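Local structure of erythromycin C-12 hydroxylase (2JJO) at residues R75-A80 with T178-A183; S124-A129 with V136-F141; R381-L386 with H398-A403. The protein hydroxylates erythromycin D at C-12 of its macrolactone ring, using a heme b cofactor, NADPH and O2 to make erythromycin C. The protein carries 1 engineered substitution. One frame throughout, in Å; residues are numbered along the deposited sequence.

Interaction 1 (R75-A80 with T178-A183); sequences RVIEGA and TDPALA
A single water joins T178 to the V76-E78 backbone. It donates to T178 O at 2.7 Å, takes the N-H of E78 N at 3.0 Å, and adds a weak, longer bond to V76 O. Beside the bridge the packing is mostly carbon on carbon, with backbone carbonyls among the methyls. I77 has CG1 next to its backbone N (chi1 -59°), which swings CG2 anti to that N and onto the start of helix 180-206. There CG2 presses on P180 CA at 3.5 Å, closer than usual van der Waals contact, and reaches on to P180 CB and more loosely to A183 CB. P180 CB also sits 3.5 Å from E78 O. V76 CG2 meets T178 CG2 at 3.9 Å, the two side chains crossing at about a right angle, while T178 OG1 bonds to D176. Each partner is held locally: a type II turn, I77 to A80, shapes one, and D179 N-caps the helix of the other, its OD2 accepting from A181 N. The seam lies just behind the substrate pocket, the side chain of I77 about 6 Å from bound erythromycin D, and its water-mediated, non-directional join is consistent with the mobility of such loops in P450s.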
loop_
_atom_site.group_PDB
_atom_site.type_symbol
_atom_site.label_atom_id
_atom_site.label_comp_id
_atom_site.label_asym_id
_atom_site.label_seq_id
_atom_site.Cartn_x
_atom_site.Cartn_y
_atom_site.Cartn_z
ATOM N N ARG A 75 -8.023 21.207 -0.173
ATOM C CA ARG A 75 -9.314 21.889 -0.319
ATOM C C ARG A 75 -10.116 22.021 0.987
ATOM O O ARG A 75 -10.806 23.016 1.185
ATOM C CB ARG A 75 -10.160 21.126 -1.373
ATOM C CG ARG A 75 -11.620 21.564 -1.502
ATOM C CD ARG A 75 -12.377 20.821 -2.597
ATOM N NE ARG A 75 -11.855 21.138 -3.925
ATOM C CZ ARG A 75 -12.384 22.036 -4.756
ATOM N NH1 ARG A 75 -13.464 22.758 -4.420
ATOM N NH2 ARG A 75 -11.815 22.226 -5.939
ATOM N N VAL A 76 -10.033 21.014 1.868
ATOM C CA VAL A 76 -10.839 20.987 3.083
ATOM C C VAL A 76 -10.000 21.134 4.344
ATOM O O VAL A 76 -10.509 20.951 5.454
ATOM C CB VAL A 76 -11.650 19.664 3.207
ATOM C CG1 VAL A 76 -12.343 19.363 1.909
ATOM C CG2 VAL A 76 -10.726 18.510 3.629
ATOM N N ILE A 77 -8.711 21.433 4.179
ATOM C CA ILE A 77 -7.840 21.648 5.317
ATOM C C ILE A 77 -7.598 23.157 5.436
ATOM O O ILE A 77 -6.873 23.760 4.633
ATOM C CB ILE A 77 -6.507 20.832 5.222
ATOM C CG1 ILE A 77 -6.792 19.310 5.121
ATOM C CG2 ILE A 77 -5.601 21.160 6.405
ATOM C CD1 ILE A 77 -5.595 18.396 4.749
ATOM N N GLU A 78 -8.210 23.754 6.455
ATOM C CA GLU A 78 -8.159 25.207 6.675
ATOM C C GLU A 78 -6.755 25.765 6.594
ATOM O O GLU A 78 -5.875 25.403 7.391
ATOM C CB GLU A 78 -8.788 25.596 8.020
ATOM C CG GLU A 78 -8.587 27.090 8.430
ATOM C CD GLU A 78 -9.409 28.096 7.598
ATOM O OE1 GLU A 78 -10.475 27.705 7.043
ATOM O OE2 GLU A 78 -8.990 29.297 7.517
ATOM N N GLY A 79 -6.556 26.659 5.631
ATOM C CA GLY A 79 -5.278 27.338 5.467
ATOM C C GLY A 79 -4.192 26.534 4.783
ATOM O O GLY A 79 -3.064 27.014 4.656
ATOM N N ALA A 80 -4.513 25.314 4.337
ATOM C CA ALA A 80 -3.530 24.478 3.624
ATOM C C ALA A 80 -3.425 24.872 2.166
ATOM O O ALA A 80 -4.373 25.378 1.578
ATOM C CB ALA A 80 -3.877 22.993 3.748
ATOM N N THR A 178 -8.978 16.101 8.760
ATOM C CA THR A 178 -9.052 17.445 8.163
ATOM C C THR A 178 -8.350 18.515 9.039
ATOM O O THR A 178 -8.340 19.699 8.695
ATOM C CB THR A 178 -10.525 17.882 7.867
ATOM O OG1 THR A 178 -11.205 18.149 9.094
ATOM C CG2 THR A 178 -11.278 16.783 7.130
ATOM N N ASP A 179 -7.812 18.096 10.192
ATOM C CA ASP A 179 -7.180 19.039 11.085
ATOM C C ASP A 179 -5.905 19.615 10.398
ATOM O O ASP A 179 -5.020 18.860 10.027
ATOM C CB ASP A 179 -6.867 18.350 12.420
ATOM C CG ASP A 179 -6.355 19.323 13.515
ATOM O OD1 ASP A 179 -6.236 18.882 14.667
ATOM O OD2 ASP A 179 -6.037 20.500 13.227
ATOM N N PRO A 180 -5.782 20.961 10.277
ATOM C CA PRO A 180 -4.530 21.483 9.694
ATOM C C PRO A 180 -3.314 21.170 10.553
ATOM O O PRO A 180 -2.201 21.136 10.028
ATOM C CB PRO A 180 -4.739 23.010 9.658
ATOM C CG PRO A 180 -5.753 23.282 10.682
ATOM C CD PRO A 180 -6.694 22.057 10.668
ATOM N N ALA A 181 -3.516 20.947 11.849
ATOM C CA ALA A 181 -2.391 20.540 12.717
ATOM C C ALA A 181 -1.886 19.142 12.337
ATOM O O ALA A 181 -0.685 18.852 12.454
ATOM C CB ALA A 181 -2.769 20.583 14.184
ATOM N N LEU A 182 -2.783 18.268 11.890
ATOM C CA LEU A 182 -2.279 16.973 11.396
ATOM C C LEU A 182 -1.388 17.162 10.176
ATOM O O LEU A 182 -0.362 16.528 10.070
ATOM C CB LEU A 182 -3.396 16.002 11.097
ATOM C CG LEU A 182 -3.017 14.713 10.344
ATOM C CD1 LEU A 182 -2.130 13.767 11.199
ATOM C CD2 LEU A 182 -4.315 14.031 9.907
ATOM N N ALA A 183 -1.781 18.061 9.262
ATOM C CA ALA A 183 -1.093 18.209 7.991
ATOM C C ALA A 183 0.280 18.761 8.267
ATOM O O ALA A 183 1.256 18.412 7.576
ATOM C CB ALA A 183 -1.877 19.158 7.069
HETATM O O HOH W 1 -9.608 22.031 8.469
#

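Interaction 2 (S124-A129 with V136-F141); sequences SLLADA and VDVLAF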
loop_
_atom_site.group_PDB
_atom_site.type_symbol
_atom_site.label_atom_id
_atom_site.label_comp_id
_atom_site.label_asym_id
_atom_site.label_seq_id
_atom_site.Cartn_x
_atom_site.Cartn_y
_atom_site.Cartn_z
ATOM N N SER A 124 18.682 -15.234 -0.334
ATOM C CA SER A 124 19.780 -14.948 0.577
ATOM C C SER A 124 19.255 -14.564 1.980
ATOM O O SER A 124 19.772 -15.048 3.004
ATOM C CB SER A 124 20.647 -13.822 -0.001
ATOM O OG SER A 124 21.306 -14.237 -1.176
ATOM N N LEU A 125 18.221 -13.723 2.029
ATOM C CA LEU A 125 17.642 -13.283 3.331
ATOM C C LEU A 125 17.062 -14.444 4.116
ATOM O O LEU A 125 17.302 -14.586 5.335
ATOM C CB LEU A 125 16.562 -12.199 3.121
ATOM C CG LEU A 125 17.006 -10.785 2.714
ATOM C CD1 LEU A 125 15.772 -9.931 2.383
ATOM C CD2 LEU A 125 17.873 -10.092 3.779
ATOM N N LEU A 126 16.321 -15.305 3.416
ATOM C CA LEU A 126 15.681 -16.473 4.035
ATOM C C LEU A 126 16.670 -17.539 4.504
ATOM O O LEU A 126 16.407 -18.224 5.508
ATOM C CB LEU A 126 14.666 -17.133 3.096
ATOM C CG LEU A 126 13.342 -16.353 2.889
ATOM C CD1 LEU A 126 12.374 -17.109 1.961
ATOM C CD2 LEU A 126 12.616 -16.027 4.237
ATOM N N ALA A 127 17.775 -17.691 3.768
ATOM C CA ALA A 127 18.758 -18.750 4.077
ATOM C C ALA A 127 19.418 -18.522 5.430
ATOM O O ALA A 127 19.831 -19.472 6.089
ATOM C CB ALA A 127 19.821 -18.845 2.967
ATOM N N ASP A 128 19.511 -17.263 5.857
ATOM C CA ASP A 128 20.136 -16.978 7.150
ATOM C C ASP A 128 19.144 -16.926 8.299
ATOM O O ASP A 128 19.536 -16.600 9.418
ATOM C CB ASP A 128 20.935 -15.675 7.121
ATOM C CG ASP A 128 22.181 -15.768 6.253
ATOM O OD1 ASP A 128 22.854 -16.828 6.305
ATOM O OD2 ASP A 128 22.463 -14.781 5.506
ATOM N N ALA A 129 17.870 -17.219 8.045
ATOM C CA ALA A 129 16.874 -17.172 9.121
ATOM C C ALA A 129 16.972 -18.474 9.922
ATOM O O ALA A 129 17.168 -19.540 9.348
ATOM C CB ALA A 129 15.492 -17.023 8.542
ATOM N N VAL A 136 8.835 -10.224 9.336
ATOM C CA VAL A 136 8.976 -8.823 9.007
ATOM C C VAL A 136 10.448 -8.379 9.013
ATOM O O VAL A 136 10.927 -7.926 7.971
ATOM C CB VAL A 136 8.065 -7.892 9.853
ATOM C CG1 VAL A 136 8.332 -6.413 9.497
ATOM C CG2 VAL A 136 6.566 -8.244 9.638
ATOM N N ASP A 137 11.164 -8.580 10.134
ATOM C CA ASP A 137 12.574 -8.144 10.214
ATOM C C ASP A 137 13.434 -8.925 9.215
ATOM O O ASP A 137 14.382 -8.392 8.650
ATOM C CB ASP A 137 13.143 -8.344 11.631
ATOM C CG ASP A 137 12.566 -7.368 12.655
ATOM O OD1 ASP A 137 11.952 -6.329 12.279
ATOM O OD2 ASP A 137 12.742 -7.665 13.862
ATOM N N VAL A 138 13.137 -10.210 9.014
ATOM C CA VAL A 138 13.989 -11.001 8.113
ATOM C C VAL A 138 13.739 -10.673 6.625
ATOM O O VAL A 138 14.684 -10.444 5.873
ATOM C CB VAL A 138 13.849 -12.550 8.407
ATOM C CG1 VAL A 138 14.468 -13.418 7.308
ATOM C CG2 VAL A 138 14.454 -12.882 9.744
ATOM N N LEU A 139 12.481 -10.695 6.181
ATOM C CA LEU A 139 12.192 -10.565 4.753
ATOM C C LEU A 139 11.213 -9.437 4.373
ATOM O O LEU A 139 11.430 -8.713 3.414
ATOM C CB LEU A 139 11.594 -11.898 4.205
ATOM C CG LEU A 139 11.176 -11.938 2.719
ATOM C CD1 LEU A 139 12.374 -11.603 1.806
ATOM C CD2 LEU A 139 10.637 -13.292 2.326
ATOM N N ALA A 140 10.080 -9.357 5.062
ATOM C CA ALA A 140 9.002 -8.485 4.566
ATOM C C ALA A 140 9.419 -7.026 4.522
ATOM O O ALA A 140 8.971 -6.295 3.645
ATOM C CB ALA A 140 7.696 -8.674 5.369
ATOM N N PHE A 141 10.257 -6.592 5.465
ATOM C CA PHE A 141 10.784 -5.217 5.416
ATOM C C PHE A 141 12.018 -5.108 4.477
ATOM O O PHE A 141 12.010 -4.319 3.536
ATOM C CB PHE A 141 11.071 -4.639 6.814
ATOM C CG PHE A 141 11.901 -3.358 6.777
ATOM C CD1 PHE A 141 11.332 -2.169 6.380
ATOM C CD2 PHE A 141 13.270 -3.373 7.090
ATOM C CE1 PHE A 141 12.108 -0.976 6.309
ATOM C CE2 PHE A 141 14.044 -2.204 7.041
ATOM C CZ PHE A 141 13.472 -1.003 6.651
#
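L125 spreads its whole isobutyl group over the backbone carbonyl of V138: CB, CG and both methyls lie near V138 O, CD1 the nearest at 3.7 Å. The same CD1 also meets L139 CD1 at 3.8 Å, methyl against methyl, with the two leucine side chains running obliquely. The backbone of L125 has its own visitor, because V138 CG1, anti to the backbone N of V138 (chi1 167°), comes within 3.6 Å of L125 O. One residue on, L126 starts off across the contact rather than into it, but its end turns back, and L126 CD2 touches L139 CD2 at 3.9 Å. L139 therefore divides its fork, CD1 serving L125 and CD2 serving L126. Its stem lies anti to the backbone N (chi1 178°), which carries the fork out to the two leucines. Past the end of the helix, the chain bends and A129 brings its CB to V138 CG1 at 3.9 Å, so this one valine methyl touches both the L125 carbonyl and the A129 methyl. V138 and L139 belong to a wide, pi-type turn in which F141 N bonds to V136 O. The interface is held by van der Waals contact: it folds helix 115-127 onto helix 135-140 across the short strand 132-134 that connects them, with L126 also packed on helix 356-374 and L139 on L250 of the long helix 228-259.

Interaction 3 (R381-L386 with H398-A403); sequences RDDERL and HLPVLA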
loop_
_atom_site.group_PDB
_atom_site.type_symbol
_atom_site.label_atom_id
_atom_site.label_comp_id
_atom_site.label_asym_id
_atom_site.label_seq_id
_atom_site.Cartn_x
_atom_site.Cartn_y
_atom_site.Cartn_z
ATOM N N ARG A 381 1.231 -17.501 17.199
ATOM C CA ARG A 381 0.188 -16.554 17.528
ATOM C C ARG A 381 0.281 -16.026 18.960
ATOM O O ARG A 381 -0.318 -14.994 19.266
ATOM C CB ARG A 381 -1.194 -17.162 17.238
ATOM C CG ARG A 381 -1.383 -17.552 15.757
ATOM C CD ARG A 381 -2.844 -17.919 15.437
ATOM N NE ARG A 381 -3.009 -18.641 14.149
ATOM C CZ ARG A 381 -4.155 -19.207 13.760
ATOM N NH1 ARG A 381 -5.235 -19.127 14.555
ATOM N NH2 ARG A 381 -4.241 -19.853 12.591
ATOM N N ASP A 382 1.022 -16.726 19.814
ATOM C CA ASP A 382 1.169 -16.369 21.213
ATOM C C ASP A 382 2.511 -15.651 21.484
ATOM O O ASP A 382 2.841 -15.370 22.631
ATOM C CB ASP A 382 1.041 -17.623 22.119
ATOM C CG ASP A 382 -0.175 -18.485 21.788
ATOM O OD1 ASP A 382 0.037 -19.705 21.593
ATOM O OD2 ASP A 382 -1.329 -17.964 21.707
ATOM N N ASP A 383 3.274 -15.332 20.422
ATOM C CA ASP A 383 4.557 -14.632 20.577
ATOM C C ASP A 383 4.229 -13.151 20.716
ATOM O O ASP A 383 3.460 -12.596 19.915
ATOM C CB ASP A 383 5.449 -14.885 19.344
ATOM C CG ASP A 383 6.807 -14.189 19.441
ATOM O OD1 ASP A 383 7.833 -14.893 19.323
ATOM O OD2 ASP A 383 6.848 -12.938 19.621
ATOM N N GLU A 384 4.799 -12.480 21.722
ATOM C CA GLU A 384 4.269 -11.142 22.090
ATOM C C GLU A 384 4.649 -10.071 21.086
ATOM O O GLU A 384 4.209 -8.923 21.195
ATOM C CB GLU A 384 4.682 -10.696 23.510
ATOM C CG GLU A 384 4.261 -11.580 24.695
ATOM C CD GLU A 384 2.739 -11.724 24.875
ATOM O OE1 GLU A 384 1.968 -11.030 24.163
ATOM O OE2 GLU A 384 2.311 -12.552 25.728
ATOM N N ARG A 385 5.479 -10.420 20.112
ATOM C CA ARG A 385 5.860 -9.435 19.099
ATOM C C ARG A 385 4.782 -9.307 18.043
ATOM O O ARG A 385 4.821 -8.386 17.243
ATOM C CB ARG A 385 7.185 -9.764 18.429
ATOM C CG ARG A 385 8.390 -9.847 19.338
ATOM C CD ARG A 385 9.007 -11.212 19.076
ATOM N NE ARG A 385 10.048 -11.175 18.090
ATOM C CZ ARG A 385 10.493 -12.227 17.407
ATOM N NH1 ARG A 385 9.980 -13.457 17.562
ATOM N NH2 ARG A 385 11.474 -12.024 16.552
ATOM N N LEU A 386 3.816 -10.232 18.025
ATOM C CA LEU A 386 2.751 -10.103 17.080
ATOM C C LEU A 386 1.779 -9.042 17.598
ATOM O O LEU A 386 0.962 -9.284 18.509
ATOM C CB LEU A 386 2.055 -11.443 16.870
ATOM C CG LEU A 386 1.228 -11.683 15.611
ATOM C CD1 LEU A 386 0.699 -13.125 15.683
ATOM C CD2 LEU A 386 0.053 -10.718 15.512
ATOM N N HIS A 398 5.072 -7.091 13.314
ATOM C CA HIS A 398 5.920 -8.258 13.283
ATOM C C HIS A 398 5.056 -9.474 13.100
ATOM O O HIS A 398 3.868 -9.465 13.448
ATOM C CB HIS A 398 6.781 -8.359 14.549
ATOM C CG HIS A 398 7.617 -7.134 14.770
ATOM N ND1 HIS A 398 8.769 -6.881 14.054
ATOM C CD2 HIS A 398 7.398 -6.035 15.531
ATOM C CE1 HIS A 398 9.244 -5.697 14.392
ATOM N NE2 HIS A 398 8.439 -5.169 15.295
ATOM N N LEU A 399 5.638 -10.511 12.517
ATOM C CA LEU A 399 4.936 -11.785 12.345
ATOM C C LEU A 399 5.929 -12.879 12.698
ATOM O O LEU A 399 6.664 -13.360 11.841
ATOM C CB LEU A 399 4.417 -11.974 10.913
ATOM C CG LEU A 399 3.435 -13.146 10.782
ATOM C CD1 LEU A 399 2.031 -12.736 11.371
ATOM C CD2 LEU A 399 3.310 -13.561 9.296
ATOM N N PRO A 400 5.979 -13.239 13.993
ATOM C CA PRO A 400 6.853 -14.339 14.431
ATOM C C PRO A 400 6.399 -15.635 13.782
ATOM O O PRO A 400 5.226 -15.954 13.828
ATOM C CB PRO A 400 6.615 -14.403 15.939
ATOM C CG PRO A 400 6.067 -13.043 16.296
ATOM C CD PRO A 400 5.223 -12.641 15.100
ATOM N N VAL A 401 7.310 -16.369 13.158
ATOM C CA VAL A 401 6.898 -17.594 12.470
ATOM C C VAL A 401 7.781 -18.741 12.892
ATOM O O VAL A 401 8.894 -18.549 13.413
ATOM C CB VAL A 401 6.941 -17.455 10.916
ATOM C CG1 VAL A 401 5.773 -16.565 10.432
ATOM C CG2 VAL A 401 8.307 -16.908 10.455
ATOM N N LEU A 402 7.319 -19.938 12.587
ATOM C CA LEU A 402 8.102 -21.132 12.853
ATOM C C LEU A 402 8.203 -21.948 11.587
ATOM O O LEU A 402 7.200 -22.178 10.930
ATOM C CB LEU A 402 7.405 -21.986 13.943
ATOM C CG LEU A 402 7.050 -21.299 15.263
ATOM C CD1 LEU A 402 5.982 -22.140 15.961
ATOM C CD2 LEU A 402 8.319 -21.088 16.156
ATOM N N ALA A 403 9.408 -22.399 11.262
ATOM C CA ALA A 403 9.620 -23.142 10.023
ATOM C C ALA A 403 8.891 -24.487 10.060
ATOM O O ALA A 403 9.013 -25.292 11.032
ATOM C CB ALA A 403 11.088 -23.316 9.758
#
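A chi1 of -180° stretches D383 away from its own N and puts its CB and carboxylate carbon against the ring of P400, while R385, bent at both chi2 and chi3, curls its guanidinium back to the same proline. D383 CG lies 3.4 Å from P400 CG, and its CB is almost as near. R385 NH1 stands 3.9 Å from P400 CB, approaching obliquely, and closes a salt bridge to D383 OD1 at 3.1 Å, though the fine placing of this pair is less certain. The ion pair lies along one side of the proline, and L386 adds its CB, 3.8 Å from P400 CD. Within the turn, R385 O sits at the edge of the H398 ring, 3.3 Å from H398 CB, while H398 ND1 bonds to D134. Where strand 400-403 starts, between strands 132-134 and 377-379, the turn thus meets the proline with carboxylate and guanidinium atoms as well as carbons, by van der Waals contact. The charges of D383 and R385 probably offset each other in part, and the turn's stiffness probably owes most to its type I form, D383 to L386, closed by L386 N bonding to D383 O.

Interactions 2 and 3 are neighbours, their centres 14 Å apart, and they meet where V136 and D137 pack on H398: D137 OD1 lies 3.5 Å from H398 CE1, and V136 CG2 is 3.7 Å from H398 CA. D134, on the strand between the two helices of interaction 2, ties them further, since its OD1 bonds to both D137 N and H398 ND1. Interaction 1 lies about 40 Å from interaction 2 and 39 Å from interaction 3, centre to centre. The side chains of I77 and L139 are each about 14 Å from the heme, but of the three, interaction 1 is the one near the substrate; interactions 2 and 3 lie away from the annotated binding residues.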